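Local coordinates for transcriptional regulator (Rhodococcus sp., PDB 2O0Y), which probably binds DNA and regulates transcription as a member of the IclR family, at residues Leu164-Ala169 against Gln181-Val186; Gly154-Leu159 against Ser209-Asp214. One frame throughout, in Å; residues are numbered along the deposited sequence.

Both contacts lie in the family's C-terminal domain, their centres about 14 Å apart, but they join different layers. Contact 2 sets I156 of helix 152-157, and L159, on strand 205-213 of the antiparallel sheet, about 9 Å from the chain centre; contact 1 pairs helices 165-171 and 178-192 at about 19 Å. Both are largely buried, but contact 1 reaches an exposed edge at D166, where a salt bridge joins its aliphatic interior, and buries more area, 307 against 183 Å². No hydrogen bond crosses contact 2, which is carbon packing against side chain and backbone. The two meet where L182 and V186 pack on K155, whose NZ is salt-bridged to E200 and lies close to K185 NZ, a proximity that probably disfavours full charge on both.

Contact 1 (Leu164-Ala169 against Gln181-Val186); sequences LIDDVA and QLREKV
R183 NH2 donates to D166 OD1 at 2.7 Å with an N-H...O angle of 158°, a short and fairly straight bond that forms part of a salt bridge. The oxygen lies almost in the guanidinium plane, yet the donor reaches it from above the carboxylate plane, so the two flat groups are steeply turned rather than side by side. A bend in the R183 chain (chi3 -75°) brings the guanidinium round over I165, whose CG2 sits under one face, offset toward the rim, 4.1 Å from NH2. The same methyl lies 4.0 Å from R183 N. The other branch of I165 runs on to V186 and meets it tip to tip, CD1 to CG2 at 3.8 Å. L182 extends its CD2 branch crosswise to V168 CG1, also at 3.8 Å, and more loosely toward I165 and A169. Replacing R183 by an alanine removes the guanidinium, which would probably leave the D166 carboxylate without its cationic mate and uncover I165 CG2 on that side. Behind this first shell, V168 leans on L122, L148 and W149, while L182 and V186 back onto K155 of helix 152-157. R183 NH1 has a further, long and weak ion pair with D180. The short helical segments approach to 9.9 Å between axes, their directions 125° apart; the wide spacing fits large aliphatic side chains between them. Two helices consecutive in the chain, 165-171 and 178-192, joined by a short loop and packed at a steep angle, form part of the GAF-like C-terminal domain of the IclR family.

Contact 2 (Gly154-Leu159 against Ser209-Asp214); sequences GKILLL and SFPLVD
S209 OG, buried and hydrogen-bonded to T224 OG1 on the adjacent strand 219-228, also lies 3.5 Å from I156 CG1, so the hydroxyl has a polar partner in the sheet while carbon covers it from the helix. The serine CB is tight against the same methylene, 3.5 Å from I156 CG1, closer than usual for two carbons. I156 carries most of the contact. With CG1 anti to its carbonyl carbon (chi1 -69°), its two branches part over the strand: CG1 faces S209, CG2 faces P211, and CD1 lies between, touching both. CD1 ends 3.6 Å from S209 O and 4.0 Å from P211 CD, so it spans from the serine carbonyl to the proline ring. CG2 rests 3.6 Å from P211 CA, and the isoleucine and proline side chains cross at about a right angle. The strand belongs to the central antiparallel sheet of the GAF-like C-terminal domain, and helix 152-157 packs on one of its faces. Evidence that the other face is covered separately comes from F210: its side chain leaves the strand away from I156 and touches T244, R245 and A248 of helix 237-254. On the helix side, A222 of strand 219-228 touches both I156 and S209, widening the floor beneath the isoleucine. Three residues along from I156, L159 makes a looser approach, CD1 to P211 CB at 4.4 Å. That leucine also packs on V186 and R190 of helix 178-192, bridging from the proline to the outer helical layer.

Contact 1 (Leu164-Ala169 against Gln181-Val186)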
# COMPACT_ATOMS: atom_id res chain seq x y z
N LEU B 164 7.79 -4.94 -18.06
CA LEU B 164 6.45 -5.50 -17.92
C LEU B 164 5.73 -5.75 -19.23
O LEU B 164 4.66 -6.35 -19.24
CB LEU B 164 5.59 -4.60 -17.02
CG LEU B 164 5.96 -4.57 -15.53
CD1 LEU B 164 4.84 -3.92 -14.76
CD2 LEU B 164 6.23 -5.95 -14.99
N ILE B 165 6.32 -5.32 -20.34
CA ILE B 165 5.63 -5.39 -21.63
C ILE B 165 5.21 -6.83 -22.01
O ILE B 165 4.05 -7.09 -22.36
CB ILE B 165 6.43 -4.64 -22.73
CG1 ILE B 165 6.22 -3.11 -22.56
CG2 ILE B 165 5.97 -5.07 -24.12
CD1 ILE B 165 6.97 -2.24 -23.55
N ASP B 166 6.13 -7.77 -21.87
CA ASP B 166 5.83 -9.17 -22.20
C ASP B 166 4.62 -9.70 -21.43
O ASP B 166 3.74 -10.34 -22.02
CB ASP B 166 7.04 -10.06 -21.96
CG ASP B 166 8.03 -10.04 -23.12
OD1 ASP B 166 7.65 -9.67 -24.25
OD2 ASP B 166 9.21 -10.42 -22.90
N ASP B 167 4.57 -9.43 -20.13
CA ASP B 167 3.51 -9.97 -19.29
C ASP B 167 2.17 -9.33 -19.62
O ASP B 167 1.15 -10.03 -19.70
CB ASP B 167 3.85 -9.80 -17.80
CG ASP B 167 5.07 -10.60 -17.37
OD1 ASP B 167 5.39 -11.68 -17.96
OD2 ASP B 167 5.72 -10.13 -16.41
N VAL B 168 2.17 -8.02 -19.83
CA VAL B 168 1.00 -7.27 -20.30
C VAL B 168 0.53 -7.85 -21.64
O VAL B 168 -0.67 -7.96 -21.88
CB VAL B 168 1.34 -5.77 -20.45
CG1 VAL B 168 0.32 -5.02 -21.31
CG2 VAL B 168 1.46 -5.10 -19.08
N ALA B 169 1.48 -8.24 -22.49
CA ALA B 169 1.17 -8.75 -23.83
C ALA B 169 0.52 -10.14 -23.74
O ALA B 169 -0.38 -10.45 -24.52
CB ALA B 169 2.42 -8.81 -24.70
N GLN B 181 5.05 -6.19 -31.04
CA GLN B 181 4.24 -5.09 -31.56
C GLN B 181 4.04 -4.00 -30.50
O GLN B 181 4.37 -2.83 -30.71
CB GLN B 181 2.87 -5.59 -32.05
CG GLN B 181 2.89 -6.61 -33.19
N LEU B 182 3.47 -4.40 -29.36
CA LEU B 182 3.34 -3.52 -28.22
C LEU B 182 4.65 -2.79 -27.86
O LEU B 182 4.64 -1.58 -27.68
CB LEU B 182 2.78 -4.28 -27.03
CG LEU B 182 2.30 -3.46 -25.82
CD1 LEU B 182 1.22 -2.41 -26.19
CD2 LEU B 182 1.77 -4.36 -24.73
N ARG B 183 5.76 -3.52 -27.78
CA ARG B 183 7.09 -2.93 -27.50
C ARG B 183 7.45 -1.81 -28.49
O ARG B 183 8.04 -0.78 -28.10
CB ARG B 183 8.17 -4.03 -27.50
CG ARG B 183 9.54 -3.62 -26.93
CD ARG B 183 10.52 -4.80 -26.84
NE ARG B 183 10.14 -5.65 -25.71
CZ ARG B 183 9.50 -6.81 -25.80
NH1 ARG B 183 9.19 -7.33 -26.99
NH2 ARG B 183 9.19 -7.47 -24.70
N GLU B 184 7.10 -2.00 -29.76
CA GLU B 184 7.46 -1.04 -30.81
C GLU B 184 6.59 0.22 -30.71
O GLU B 184 7.10 1.34 -30.80
CB GLU B 184 7.40 -1.67 -32.21
CG GLU B 184 8.46 -2.79 -32.45
CD GLU B 184 8.66 -3.14 -33.95
OE1 GLU B 184 7.99 -2.51 -34.80
OE2 GLU B 184 9.50 -4.04 -34.26
N LYS B 185 5.30 0.04 -30.47
CA LYS B 185 4.40 1.17 -30.31
C LYS B 185 4.77 2.00 -29.06
O LYS B 185 4.74 3.23 -29.11
CB LYS B 185 2.95 0.71 -30.26
CG LYS B 185 2.49 -0.05 -31.53
CD LYS B 185 1.05 -0.61 -31.38
CE LYS B 185 0.87 -1.45 -30.09
NZ LYS B 185 -0.54 -1.83 -29.73
N VAL B 186 5.15 1.34 -27.95
CA VAL B 186 5.58 2.09 -26.76
C VAL B 186 6.78 2.99 -27.12
O VAL B 186 6.84 4.14 -26.73
CB VAL B 186 5.92 1.17 -25.55
CG1 VAL B 186 6.46 2.00 -24.41
CG2 VAL B 186 4.69 0.35 -25.09

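Contact 2 (Gly154-Leu159 against Ser209-Asp214)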
# COMPACT_ATOMS: atom_id res chain seq x y z
N GLY B 154 -2.26 3.32 -21.62
CA GLY B 154 -1.47 2.12 -21.30
C GLY B 154 -0.06 2.18 -21.87
O GLY B 154 0.92 1.85 -21.19
N LYS B 155 0.08 2.55 -23.14
CA LYS B 155 1.40 2.66 -23.76
C LYS B 155 2.26 3.81 -23.21
O LYS B 155 3.47 3.75 -23.24
CB LYS B 155 1.26 2.75 -25.29
CG LYS B 155 0.92 1.39 -25.91
CD LYS B 155 0.60 1.49 -27.43
CE LYS B 155 -0.92 1.49 -27.71
NZ LYS B 155 -1.59 0.12 -27.55
N ILE B 156 1.62 4.87 -22.70
CA ILE B 156 2.38 5.94 -22.03
C ILE B 156 2.89 5.40 -20.68
O ILE B 156 4.06 5.53 -20.39
CB ILE B 156 1.54 7.23 -21.83
CG1 ILE B 156 1.27 7.92 -23.20
CG2 ILE B 156 2.22 8.19 -20.82
CD1 ILE B 156 2.52 8.54 -23.84
N LEU B 157 2.04 4.73 -19.90
CA LEU B 157 2.49 4.18 -18.61
C LEU B 157 3.61 3.18 -18.80
O LEU B 157 4.47 3.07 -17.93
CB LEU B 157 1.34 3.53 -17.84
CG LEU B 157 0.28 4.57 -17.44
CD1 LEU B 157 -1.01 3.85 -17.02
CD2 LEU B 157 0.84 5.45 -16.29
N LEU B 158 3.61 2.44 -19.91
CA LEU B 158 4.63 1.40 -20.10
C LEU B 158 5.97 2.00 -20.46
O LEU B 158 6.95 1.27 -20.58
CB LEU B 158 4.23 0.38 -21.17
CG LEU B 158 3.13 -0.58 -20.73
CD1 LEU B 158 2.51 -1.33 -21.94
CD2 LEU B 158 3.67 -1.56 -19.64
N LEU B 159 6.02 3.33 -20.65
CA LEU B 159 7.30 4.04 -20.87
C LEU B 159 8.18 3.88 -19.67
O LEU B 159 9.41 3.79 -19.81
CB LEU B 159 7.08 5.54 -21.09
CG LEU B 159 6.47 6.05 -22.40
CD1 LEU B 159 6.25 7.57 -22.34
CD2 LEU B 159 7.35 5.71 -23.58
N SER B 209 -2.78 10.52 -25.13
CA SER B 209 -2.16 10.51 -23.80
C SER B 209 -0.78 11.16 -23.80
O SER B 209 0.01 10.93 -24.72
CB SER B 209 -2.00 9.07 -23.28
OG SER B 209 -1.79 9.05 -21.86
N PHE B 210 -0.48 11.99 -22.80
CA PHE B 210 0.86 12.57 -22.64
C PHE B 210 1.42 12.05 -21.31
O PHE B 210 0.65 11.88 -20.36
CB PHE B 210 0.80 14.11 -22.59
CG PHE B 210 0.87 14.77 -23.94
CD1 PHE B 210 -0.23 14.79 -24.77
CD2 PHE B 210 2.06 15.32 -24.40
CE1 PHE B 210 -0.18 15.38 -26.06
CE2 PHE B 210 2.12 15.90 -25.68
CZ PHE B 210 1.00 15.93 -26.49
N PRO B 211 2.76 11.88 -21.21
CA PRO B 211 3.33 11.49 -19.94
C PRO B 211 3.30 12.65 -18.95
O PRO B 211 3.55 13.81 -19.33
CB PRO B 211 4.80 11.14 -20.28
CG PRO B 211 5.11 11.83 -21.54
CD PRO B 211 3.79 12.04 -22.26
N LEU B 212 3.05 12.32 -17.69
CA LEU B 212 3.34 13.25 -16.59
C LEU B 212 4.54 12.65 -15.85
O LEU B 212 4.56 11.44 -15.62
CB LEU B 212 2.13 13.31 -15.64
CG LEU B 212 0.88 13.81 -16.38
CD1 LEU B 212 -0.30 13.69 -15.36
CD2 LEU B 212 1.10 15.27 -16.79
N VAL B 213 5.51 13.49 -15.48
CA VAL B 213 6.79 13.00 -14.91
C VAL B 213 7.07 13.58 -13.53
O VAL B 213 6.52 14.66 -13.16
CB VAL B 213 7.96 13.30 -15.87
CG1 VAL B 213 7.74 12.59 -17.26
CG2 VAL B 213 8.07 14.78 -16.13
N ASP B 214 7.89 12.86 -12.74
CA ASP B 214 8.42 13.45 -11.52
C ASP B 214 9.55 14.44 -11.85
O ASP B 214 9.85 14.68 -13.02
CB ASP B 214 8.89 12.37 -10.55
CG ASP B 214 9.95 11.50 -11.11
OD1 ASP B 214 10.61 11.91 -12.11
OD2 ASP B 214 10.16 10.41 -10.55